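Local coordinates for metal-dependent hydrolase (Lactobacillus plantarum, PDB 2F6K), which binds manganese and probably acts as a decarboxylase of the amidohydrolase family, of the kind that removes carbon dioxide from aminocarboxymuconate semialdehyde, at residues Phe184-Glu194 with Tyr225-Val236. Residues are numbered along the deposited sequence; the frame is centred on the assembly and turned at random.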
loop_
_atom_site.group_PDB
_atom_site.type_symbol
_atom_site.label_atom_id
_atom_site.label_comp_id
_atom_site.label_asym_id
_atom_site.label_seq_id
_atom_site.Cartn_x
_atom_site.Cartn_y
_atom_site.Cartn_z
ATOM N N PHE A 184 6.371 -18.346 -4.307
ATOM C CA PHE A 184 6.706 -19.456 -5.197
ATOM C C PHE A 184 6.814 -18.971 -6.645
ATOM O O PHE A 184 7.744 -19.318 -7.368
ATOM C CB PHE A 184 5.632 -20.541 -5.129
ATOM C CG PHE A 184 5.867 -21.689 -6.072
ATOM C CD1 PHE A 184 6.853 -22.632 -5.808
ATOM C CD2 PHE A 184 5.085 -21.844 -7.205
ATOM C CE1 PHE A 184 7.052 -23.717 -6.654
ATOM C CE2 PHE A 184 5.276 -22.934 -8.065
ATOM C CZ PHE A 184 6.260 -23.868 -7.784
ATOM N N ILE A 185 5.845 -18.173 -7.066
ATOM C CA ILE A 185 5.842 -17.671 -8.417
ATOM C C ILE A 185 7.023 -16.722 -8.618
ATOM O O ILE A 185 7.633 -16.689 -9.686
ATOM C CB ILE A 185 4.505 -16.960 -8.707
ATOM C CG1 ILE A 185 3.360 -17.956 -8.490
ATOM C CG2 ILE A 185 4.495 -16.405 -10.124
ATOM C CD1 ILE A 185 1.972 -17.415 -8.778
ATOM N N ASN A 186 7.354 -15.963 -7.579
ATOM C CA ASN A 186 8.460 -15.028 -7.664
ATOM C C ASN A 186 9.714 -15.842 -7.968
ATOM O O ASN A 186 10.563 -15.446 -8.770
ATOM C CB ASN A 186 8.617 -14.292 -6.333
ATOM C CG ASN A 186 9.530 -13.088 -6.438
ATOM O OD1 ASN A 186 10.566 -13.022 -5.782
ATOM N ND2 ASN A 186 9.146 -12.126 -7.265
HETATM N N MSE A 187 9.812 -16.997 -7.322
HETATM C CA MSE A 187 10.947 -17.877 -7.506
HETATM C C MSE A 187 10.955 -18.444 -8.929
HETATM O O MSE A 187 12.009 -18.711 -9.502
HETATM C CB MSE A 187 10.892 -18.977 -6.452
HETATM C CG MSE A 187 11.057 -18.428 -5.044
HETATM SE SE MSE A 187 10.799 -19.741 -3.658
HETATM C CE MSE A 187 12.565 -20.538 -3.575
ATOM N N LEU A 188 9.775 -18.620 -9.508
ATOM C CA LEU A 188 9.704 -19.113 -10.873
ATOM C C LEU A 188 10.282 -18.024 -11.770
ATOM O O LEU A 188 11.167 -18.268 -12.579
ATOM C CB LEU A 188 8.254 -19.384 -11.277
ATOM C CG LEU A 188 7.553 -20.549 -10.583
ATOM C CD1 LEU A 188 6.123 -20.680 -11.124
ATOM C CD2 LEU A 188 8.348 -21.831 -10.813
ATOM N N LYS A 189 9.763 -16.816 -11.596
ATOM C CA LYS A 189 10.185 -15.659 -12.368
ATOM C C LYS A 189 11.709 -15.486 -12.408
ATOM O O LYS A 189 12.277 -15.175 -13.455
ATOM C CB LYS A 189 9.533 -14.403 -11.789
ATOM C CG LYS A 189 9.958 -13.094 -12.461
ATOM C CD LYS A 189 9.351 -11.892 -11.737
ATOM C CE LYS A 189 9.930 -10.568 -12.228
ATOM N NZ LYS A 189 9.641 -10.351 -13.669
ATOM N N TYR A 190 12.370 -15.693 -11.275
ATOM C CA TYR A 190 13.817 -15.532 -11.215
ATOM C C TYR A 190 14.637 -16.796 -11.483
ATOM O O TYR A 190 15.834 -16.830 -11.213
ATOM C CB TYR A 190 14.203 -14.918 -9.870
ATOM C CG TYR A 190 13.798 -13.463 -9.768
ATOM C CD1 TYR A 190 14.313 -12.519 -10.659
ATOM C CD2 TYR A 190 12.878 -13.030 -8.804
ATOM C CE1 TYR A 190 13.926 -11.180 -10.599
ATOM C CE2 TYR A 190 12.478 -11.689 -8.735
ATOM C CZ TYR A 190 13.008 -10.770 -9.638
ATOM O OH TYR A 190 12.614 -9.450 -9.602
ATOM N N HIS A 191 13.983 -17.826 -12.015
ATOM C CA HIS A 191 14.634 -19.083 -12.356
ATOM C C HIS A 191 15.408 -19.682 -11.189
ATOM O O HIS A 191 16.478 -20.265 -11.369
ATOM C CB HIS A 191 15.574 -18.866 -13.542
ATOM C CG HIS A 191 14.954 -18.089 -14.664
ATOM N ND1 HIS A 191 15.049 -16.717 -14.762
ATOM C CD2 HIS A 191 14.188 -18.488 -15.706
ATOM C CE1 HIS A 191 14.368 -16.305 -15.817
ATOM N NE2 HIS A 191 13.835 -17.360 -16.406
ATOM N N PHE A 192 14.849 -19.551 -9.993
ATOM C CA PHE A 192 15.495 -20.055 -8.795
ATOM C C PHE A 192 15.852 -21.543 -8.854
ATOM O O PHE A 192 16.998 -21.928 -8.602
ATOM C CB PHE A 192 14.607 -19.767 -7.578
ATOM C CG PHE A 192 15.246 -20.114 -6.264
ATOM C CD1 PHE A 192 15.314 -21.431 -5.833
ATOM C CD2 PHE A 192 15.802 -19.121 -5.468
ATOM C CE1 PHE A 192 15.931 -21.760 -4.620
ATOM C CE2 PHE A 192 16.422 -19.435 -4.251
ATOM C CZ PHE A 192 16.484 -20.758 -3.829
ATOM N N PHE A 193 14.877 -22.380 -9.194
ATOM C CA PHE A 193 15.094 -23.825 -9.243
ATOM C C PHE A 193 16.038 -24.265 -10.366
ATOM O O PHE A 193 16.699 -25.302 -10.277
ATOM C CB PHE A 193 13.737 -24.510 -9.364
ATOM C CG PHE A 193 12.737 -24.022 -8.351
ATOM C CD1 PHE A 193 12.834 -24.405 -7.013
ATOM C CD2 PHE A 193 11.736 -23.127 -8.720
ATOM C CE1 PHE A 193 11.952 -23.902 -6.057
ATOM C CE2 PHE A 193 10.847 -22.618 -7.768
ATOM C CZ PHE A 193 10.959 -23.009 -6.430
ATOM N N GLU A 194 16.099 -23.455 -11.413
ATOM C CA GLU A 194 16.948 -23.704 -12.565
ATOM C C GLU A 194 18.388 -23.336 -12.197
ATOM O O GLU A 194 19.323 -24.070 -12.504
ATOM C CB GLU A 194 16.442 -22.841 -13.718
ATOM C CG GLU A 194 17.083 -23.039 -15.067
ATOM C CD GLU A 194 16.367 -22.212 -16.140
ATOM O OE1 GLU A 194 15.166 -22.456 -16.383
ATOM O OE2 GLU A 194 16.992 -21.309 -16.734
ATOM N N TYR A 225 8.658 -17.226 -18.535
ATOM C CA TYR A 225 9.725 -17.583 -17.605
ATOM C C TYR A 225 10.570 -18.741 -18.119
ATOM O O TYR A 225 11.604 -19.066 -17.541
ATOM C CB TYR A 225 9.151 -17.964 -16.239
ATOM C CG TYR A 225 8.384 -16.868 -15.543
ATOM C CD1 TYR A 225 8.604 -15.522 -15.850
ATOM C CD2 TYR A 225 7.474 -17.174 -14.532
ATOM C CE1 TYR A 225 7.941 -14.516 -15.164
ATOM C CE2 TYR A 225 6.808 -16.178 -13.840
ATOM C CZ TYR A 225 7.047 -14.854 -14.159
ATOM O OH TYR A 225 6.396 -13.870 -13.459
ATOM N N GLN A 226 10.127 -19.361 -19.205
ATOM C CA GLN A 226 10.841 -20.497 -19.770
ATOM C C GLN A 226 10.962 -21.598 -18.718
ATOM O O GLN A 226 11.973 -22.303 -18.644
ATOM C CB GLN A 226 12.227 -20.064 -20.245
ATOM C CG GLN A 226 12.201 -19.051 -21.390
ATOM C CD GLN A 226 11.494 -19.563 -22.659
ATOM O OE1 GLN A 226 10.992 -20.688 -22.710
ATOM N NE2 GLN A 226 11.458 -18.724 -23.686
ATOM N N VAL A 227 9.916 -21.730 -17.904
ATOM C CA VAL A 227 9.876 -22.730 -16.839
ATOM C C VAL A 227 8.622 -23.615 -16.925
ATOM O O VAL A 227 7.534 -23.146 -17.265
ATOM C CB VAL A 227 9.921 -22.043 -15.446
ATOM C CG1 VAL A 227 9.845 -23.069 -14.333
ATOM C CG2 VAL A 227 11.204 -21.254 -15.308
ATOM N N ASP A 228 8.785 -24.902 -16.637
ATOM C CA ASP A 228 7.658 -25.830 -16.659
ATOM C C ASP A 228 7.244 -25.989 -15.196
ATOM O O ASP A 228 7.898 -26.698 -14.435
ATOM C CB ASP A 228 8.087 -27.179 -17.243
ATOM C CG ASP A 228 6.923 -28.137 -17.420
ATOM O OD1 ASP A 228 6.115 -28.282 -16.471
ATOM O OD2 ASP A 228 6.822 -28.752 -18.506
ATOM N N VAL A 229 6.168 -25.320 -14.804
ATOM C CA VAL A 229 5.717 -25.359 -13.421
ATOM C C VAL A 229 5.505 -26.780 -12.895
ATOM O O VAL A 229 5.783 -27.068 -11.724
ATOM C CB VAL A 229 4.429 -24.485 -13.243
ATOM C CG1 VAL A 229 3.248 -25.100 -13.985
ATOM C CG2 VAL A 229 4.130 -24.294 -11.765
ATOM N N TYR A 230 5.039 -27.672 -13.764
ATOM C CA TYR A 230 4.803 -29.060 -13.378
ATOM C C TYR A 230 6.091 -29.796 -13.040
ATOM O O TYR A 230 6.081 -30.677 -12.182
ATOM C CB TYR A 230 4.052 -29.794 -14.482
ATOM C CG TYR A 230 2.754 -29.112 -14.810
ATOM C CD1 TYR A 230 1.725 -29.034 -13.864
ATOM C CD2 TYR A 230 2.554 -28.516 -16.058
ATOM C CE1 TYR A 230 0.525 -28.381 -14.156
ATOM C CE2 TYR A 230 1.367 -27.864 -16.360
ATOM C CZ TYR A 230 0.353 -27.799 -15.407
ATOM O OH TYR A 230 -0.830 -27.156 -15.717
ATOM N N ASP A 231 7.194 -29.460 -13.708
ATOM C CA ASP A 231 8.467 -30.106 -13.386
ATOM C C ASP A 231 8.934 -29.588 -12.030
ATOM O O ASP A 231 9.453 -30.346 -11.208
ATOM C CB ASP A 231 9.541 -29.806 -14.435
ATOM C CG ASP A 231 9.299 -30.531 -15.736
ATOM O OD1 ASP A 231 8.833 -31.697 -15.689
ATOM O OD2 ASP A 231 9.589 -29.940 -16.803
ATOM N N VAL A 232 8.741 -28.292 -11.799
ATOM C CA VAL A 232 9.144 -27.684 -10.538
ATOM C C VAL A 232 8.369 -28.296 -9.362
ATOM O O VAL A 232 8.928 -28.523 -8.283
ATOM C CB VAL A 232 8.928 -26.153 -10.564
ATOM C CG1 VAL A 232 9.399 -25.539 -9.258
ATOM C CG2 VAL A 232 9.687 -25.543 -11.732
HETATM N N MSE A 233 7.085 -28.570 -9.574
HETATM C CA MSE A 233 6.268 -29.162 -8.523
HETATM C C MSE A 233 6.776 -30.553 -8.151
HETATM O O MSE A 233 6.532 -31.040 -7.049
HETATM C CB MSE A 233 4.800 -29.221 -8.961
HETATM C CG MSE A 233 4.119 -27.837 -9.045
HETATM SE SE MSE A 233 4.041 -26.889 -7.327
HETATM C CE MSE A 233 2.604 -27.906 -6.527
ATOM N N HIS A 234 7.492 -31.188 -9.071
ATOM C CA HIS A 234 8.046 -32.514 -8.810
ATOM C C HIS A 234 9.376 -32.372 -8.089
ATOM O O HIS A 234 9.781 -33.243 -7.324
ATOM C CB HIS A 234 8.278 -33.270 -10.123
ATOM C CG HIS A 234 7.036 -33.862 -10.710
ATOM N ND1 HIS A 234 6.845 -33.993 -12.070
ATOM C CD2 HIS A 234 5.931 -34.378 -10.123
ATOM C CE1 HIS A 234 5.675 -34.562 -12.295
ATOM N NE2 HIS A 234 5.101 -34.806 -11.130
ATOM N N HIS A 235 10.040 -31.249 -8.341
ATOM C CA HIS A 235 11.354 -30.967 -7.786
ATOM C C HIS A 235 11.411 -30.504 -6.337
ATOM O O HIS A 235 12.339 -30.862 -5.613
ATOM C CB HIS A 235 12.050 -29.941 -8.681
ATOM C CG HIS A 235 13.448 -29.613 -8.258
ATOM N ND1 HIS A 235 13.817 -28.355 -7.828
ATOM C CD2 HIS A 235 14.577 -30.360 -8.250
ATOM C CE1 HIS A 235 15.115 -28.341 -7.580
ATOM N NE2 HIS A 235 15.600 -29.544 -7.828
ATOM N N VAL A 236 10.441 -29.707 -5.906
ATOM C CA VAL A 236 10.446 -29.218 -4.536
ATOM C C VAL A 236 9.773 -30.171 -3.557
ATOM O O VAL A 236 9.307 -31.244 -3.933
ATOM C CB VAL A 236 9.752 -27.852 -4.428
ATOM C CG1 VAL A 236 10.310 -26.901 -5.488
ATOM C CG2 VAL A 236 8.260 -28.017 -4.573
HETATM O O HOH W 1 6.431 -11.330 -14.459
#
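Lys189 and Tyr225 bring the two backbones nearest, and beyond them helix 184-189 and helix 229-235 run at 115° to each other, their axes 11.9 Å apart. The Tyr225 ring lies flat against the end of the first helix. Lys189 CA sits 3.5 Å from the centroid of that ring, almost on its normal, a CH-pi contact. Lys189 CB covers the same face nearer the phenol end, 3.5 Å from Tyr225 CZ. With CG anti to the backbone N (chi1 177°), the lysine chain runs on past the hydroxyl. A water lies 2.7 Å from Tyr225 OH and bonds Lys189 NZ weakly; the stronger partner of NZ is the carbonyl of Ile167 of a second subunit. Replacing Tyr225 by an alanine is likely to uncover the backbone and CB of Lys189 and to leave the water without its hydroxyl partner. Just beyond, a Schellman motif with His191 as its C-prime residue ends the helix, and the chain turns into helix 192-195. His191 NE2 comes 3.0 Å from Tyr225 O, at the edge of the imidazole.

These helices belong to the outer layer of the TIM barrel, where helix 171-189 follows strand 150-154 and helix 229-235 precedes strand 237-239. Leu188 fills the middle of the contact: CD2 touches Val227 CG1 and Val232 CG2, while CD1 meets Val229 CG2. Val232 CG1 presses over one face of the Phe193 ring, 3.7 Å from its centroid; Phe192 CD1 lies toward the rim of the opposite face. Val236 CG1 approaches Phe193 CE1 at 3.5 Å. The Phe184 ring has Val229 CG2 at its edge. Its CZ touches Met233 SE at 3.8 Å, an oblique Met-aromatic contact with selenomethionine. Ile203 of strand 200-203 packs against both Phe184 and Val236.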